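Local structure of PRD-containing transcription regulator (Lactobacillus casei, 3NUF) at residues A[32-35]-A[36-40]; A[55-58]-A[59-62]. The protein probably regulates transcription through a PTS regulation domain (PRD), a helical module that in related regulators is controlled by phosphorylation. One frame throughout, in Å; residues are numbered along the deposited sequence.

Overall arrangement
Contact 1 lies on helix 25-41 and contact 2 on helix 48-67, consecutive helices of a small all-helical domain, and the two illustrate how side chains paired one turn apart lie on helices that also pack on each other. Their centres are about 14 Å apart, yet their side chains meet. Val35 CG2 rests 3.8 Å from Leu58 CD1, and Val32 CG2 lies equally close, 3.8 Å, to Thr55 OG1. Val93 of helix 84-97 touches both Val35 and Leu58, so a third helix joins the same core. Each contact also has its own 1,2-ethanediol, probably from the crystallisation liquor, at Tyr34 in contact 1 and beside Ile59 and Leu62 in contact 2.

Contact 1: A[32-35]-A[36-40]; sequences VNYV and IKLAA. With EDO (1,2-ethanediol), chain G.
Four backbone bonds tie Val32-Val35 to Ile36-Ala39 in regular alpha-helical i to i+4 order, from Ile36 N to Val32 O at 3.0 Å through to Ala39 N to Val35 O at 2.9 Å. On this scaffold the side chains pair one turn apart. Val32 and Ile36 meet methyl to methyl, CG1 to CD1 at 3.8 Å; CG1 of Ile36 stands beside its own backbone N (chi1 -72°) and therefore runs back over the Val32 carbonyl towards the preceding turn. Lys37 also turns back: bent at chi3 (-79°), it brings CE to 3.2 Å from Asn33 O and lays that carbon against Asn33 CB. Tyr34 and Leu38 run alongside each other in the same direction, with a looser approach of 4.2 Å between ring atom CE2 and CD2. O1 of the 1,2-ethanediol sits at the tyrosine ring edge, near its plane, but its modelled separation from Tyr34 OH, 2.3 Å, is too short to be trusted, though a hydrogen bond is plausible; Gln92 and His96 also hold the diol, and the His96 ring stacks on Tyr34. Val35 packs against helices 48-67, 84-97 and 104-115, and Leu38 against helix 84-97. With Asn33 touching Val9 and Lys37 bonded through its backbone to Leu5, the result is an amphipathic helix within a PRD helical bundle, its valine and leucine side chains turned into the core.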
# COMPACT_ATOMS: atom_id res chain seq x y z
N VAL A 32 2.99 4.17 5.36
CA VAL A 32 3.12 4.95 4.14
C VAL A 32 4.58 5.16 3.76
O VAL A 32 4.98 4.99 2.59
CB VAL A 32 2.37 6.29 4.29
CG1 VAL A 32 2.62 7.19 3.07
CG2 VAL A 32 0.91 6.06 4.41
N ASN A 33 5.41 5.57 4.72
CA ASN A 33 6.81 5.73 4.46
C ASN A 33 7.44 4.45 3.89
O ASN A 33 8.23 4.47 2.95
CB ASN A 33 7.58 6.08 5.73
CG ASN A 33 7.31 7.48 6.26
OD1 ASN A 33 6.75 8.30 5.61
ND2 ASN A 33 7.76 7.70 7.50
N TYR A 34 7.13 3.30 4.54
CA TYR A 34 7.65 2.00 4.12
C TYR A 34 7.28 1.69 2.67
O TYR A 34 8.12 1.27 1.85
CB TYR A 34 7.16 0.90 5.07
CG TYR A 34 7.40 -0.50 4.61
CD1 TYR A 34 8.58 -1.15 4.90
CD2 TYR A 34 6.43 -1.21 3.90
CE1 TYR A 34 8.79 -2.44 4.50
CE2 TYR A 34 6.67 -2.49 3.46
CZ TYR A 34 7.84 -3.07 3.78
OH TYR A 34 8.08 -4.39 3.38
N VAL A 35 6.01 1.90 2.34
CA VAL A 35 5.54 1.61 0.98
C VAL A 35 6.22 2.52 -0.08
O VAL A 35 6.64 2.05 -1.15
CB VAL A 35 4.06 1.63 0.86
CG1 VAL A 35 3.62 1.40 -0.59
CG2 VAL A 35 3.45 0.53 1.73
N ILE A 36 6.36 3.80 0.25
CA ILE A 36 7.03 4.75 -0.66
C ILE A 36 8.46 4.28 -0.91
O ILE A 36 8.95 4.22 -2.05
CB ILE A 36 7.00 6.16 -0.10
CG1 ILE A 36 5.59 6.73 -0.18
CG2 ILE A 36 7.98 7.05 -0.88
CD1 ILE A 36 5.39 8.07 0.56
N LYS A 37 9.16 3.93 0.15
CA LYS A 37 10.56 3.46 0.03
C LYS A 37 10.73 2.13 -0.67
O LYS A 37 11.68 1.90 -1.44
CB LYS A 37 11.19 3.44 1.39
CG LYS A 37 11.40 4.86 1.96
CD LYS A 37 12.03 4.83 3.35
CE LYS A 37 11.09 4.52 4.47
NZ LYS A 37 11.76 4.67 5.85
N LEU A 38 9.81 1.21 -0.41
CA LEU A 38 9.83 -0.08 -1.05
C LEU A 38 9.60 0.11 -2.56
O LEU A 38 10.29 -0.45 -3.43
CB LEU A 38 8.69 -0.95 -0.46
CG LEU A 38 8.61 -2.32 -1.07
CD1 LEU A 38 9.82 -3.16 -0.71
CD2 LEU A 38 7.37 -3.09 -0.61
N ALA A 39 8.60 0.90 -2.92
CA ALA A 39 8.28 1.16 -4.33
C ALA A 39 9.46 1.86 -5.00
O ALA A 39 9.83 1.46 -6.11
CB ALA A 39 7.00 2.03 -4.43
N ALA A 40 10.07 2.81 -4.33
CA ALA A 40 11.24 3.54 -4.90
C ALA A 40 12.40 2.59 -5.15
O ALA A 40 13.09 2.74 -6.16
CB ALA A 40 11.63 4.66 -3.98
C1 EDO G . 10.36 -5.68 4.99
O1 EDO G . 10.10 -5.48 3.59
C2 EDO G . 9.78 -7.02 5.37
O2 EDO G . 8.85 -6.85 6.45

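Contact 2: A[55-58]-A[59-62]; sequences TNHL and IEML. With EDO (1,2-ethanediol), chain F.
His57 and Met61, one helical turn apart, bring an imidazole against a selenium atom, the residue being selenomethionine. SE lies 3.4 Å from His57 CD2 and 4.1 Å from the ring centroid, 54° off the ring normal, an oblique selenium version of the Met-aromatic contact. Chi1 of Met61 (-66°), which stands CG beside its own backbone N, and an extended chi2 set CG and SE against the ring; the bend at chi3 only turns the terminal methyl CE away from it. The histidine's CG, in turn, swings opposite its backbone N, carrying the ring along the helix towards residues 60 and 61. In the conformer of Glu60 described, one of two modelled, a water at the ring edge, in its plane, is 2.8 Å from His57 ND1 and donates a 2.8 Å bond to Glu60 OE1, bridging the two side chains. In that conformer ring and carboxylate planes are 70° apart, and the other oxygen, OE2, forms a salt bridge with Arg64. Elsewhere, Ile59 CD1 meets Thr55 CG2 at 3.7 Å, while Thr55 OG1 is bonded to Leu51 O. Leu58 CD2 reaches the selenium more distantly, and Leu62 packs against a 1,2-ethanediol whose bond to Ile59 O is weak. Replacing His57 with an alanine would probably leave the water without its nitrogen partner and the selenium without this imidazole beside it. Selenium here stands in for the sulfur of the natural methionine, so the chemistry sets the ring between a chalcogen contact and a water-linked carboxylate, with His111 meeting it from helix 104-115.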
# COMPACT_ATOMS: atom_id res chain seq x y z
N THR A 55 -2.66 5.94 0.28
CA THR A 55 -2.71 6.13 1.72
C THR A 55 -4.04 5.71 2.27
O THR A 55 -4.13 5.05 3.30
CB THR A 55 -2.37 7.60 2.11
OG1 THR A 55 -1.04 7.85 1.73
CG2 THR A 55 -2.52 7.84 3.60
N ASN A 56 -5.13 6.10 1.61
CA ASN A 56 -6.45 5.73 2.08
C ASN A 56 -6.56 4.21 2.19
O ASN A 56 -7.06 3.66 3.17
CB ASN A 56 -7.55 6.31 1.14
CG ASN A 56 -8.96 5.96 1.58
OD1 ASN A 56 -9.48 6.57 2.50
ND2 ASN A 56 -9.56 4.92 0.94
N HIS A 57 -6.06 3.53 1.17
CA HIS A 57 -6.16 2.07 1.16
C HIS A 57 -5.24 1.44 2.21
O HIS A 57 -5.63 0.48 2.90
CB HIS A 57 -5.84 1.49 -0.21
CG HIS A 57 -6.15 0.03 -0.29
ND1 HIS A 57 -7.45 -0.43 -0.12
CD2 HIS A 57 -5.36 -1.07 -0.38
CE1 HIS A 57 -7.43 -1.76 -0.13
NE2 HIS A 57 -6.18 -2.18 -0.30
N LEU A 58 -4.04 1.98 2.36
CA LEU A 58 -3.12 1.47 3.38
C LEU A 58 -3.68 1.64 4.79
O LEU A 58 -3.60 0.74 5.63
CB LEU A 58 -1.74 2.09 3.29
CG LEU A 58 -0.88 1.75 2.08
CD1 LEU A 58 0.35 2.71 2.02
CD2 LEU A 58 -0.51 0.27 2.03
N ILE A 59 -4.30 2.78 5.06
CA ILE A 59 -4.97 2.97 6.35
C ILE A 59 -6.09 1.97 6.59
O ILE A 59 -6.21 1.42 7.70
CB ILE A 59 -5.46 4.42 6.48
CG1 ILE A 59 -4.24 5.34 6.63
CG2 ILE A 59 -6.40 4.60 7.68
CD1 ILE A 59 -4.55 6.88 6.50
N GLU A 60 -6.87 1.70 5.55
CA GLU A 60 -7.91 0.69 5.65
C GLU A 60 -7.34 -0.71 5.97
O GLU A 60 -7.84 -1.41 6.84
CB GLU A 60 -8.74 0.67 4.36
CG GLU A 60 -9.76 -0.45 4.31
CD GLU A 60 -10.47 -0.56 2.95
OE1 GLU A 60 -11.07 0.48 2.57
OE2 GLU A 60 -10.41 -1.63 2.27
N MSE A 61 -6.28 -1.08 5.26
CA MSE A 61 -5.60 -2.38 5.51
C MSE A 61 -5.03 -2.46 6.92
O MSE A 61 -5.17 -3.47 7.59
CB MSE A 61 -4.47 -2.59 4.51
CG MSE A 61 -4.90 -2.76 3.07
SE MSE A 61 -3.42 -2.87 1.83
CE MSE A 61 -2.63 -4.41 2.60
N LEU A 62 -4.34 -1.41 7.37
CA LEU A 62 -3.84 -1.36 8.73
C LEU A 62 -4.97 -1.50 9.72
O LEU A 62 -4.90 -2.25 10.69
CB LEU A 62 -3.02 -0.07 8.91
CG LEU A 62 -2.37 0.15 10.28
CD1 LEU A 62 -1.38 -0.96 10.56
CD2 LEU A 62 -1.73 1.58 10.30
C1 EDO F . -5.00 3.04 12.19
O1 EDO F . -5.37 2.47 13.45
C2 EDO F . -5.54 2.27 10.99
O2 EDO F . -6.95 2.44 10.80
O HOH W 1 -9.79 1.03 0.12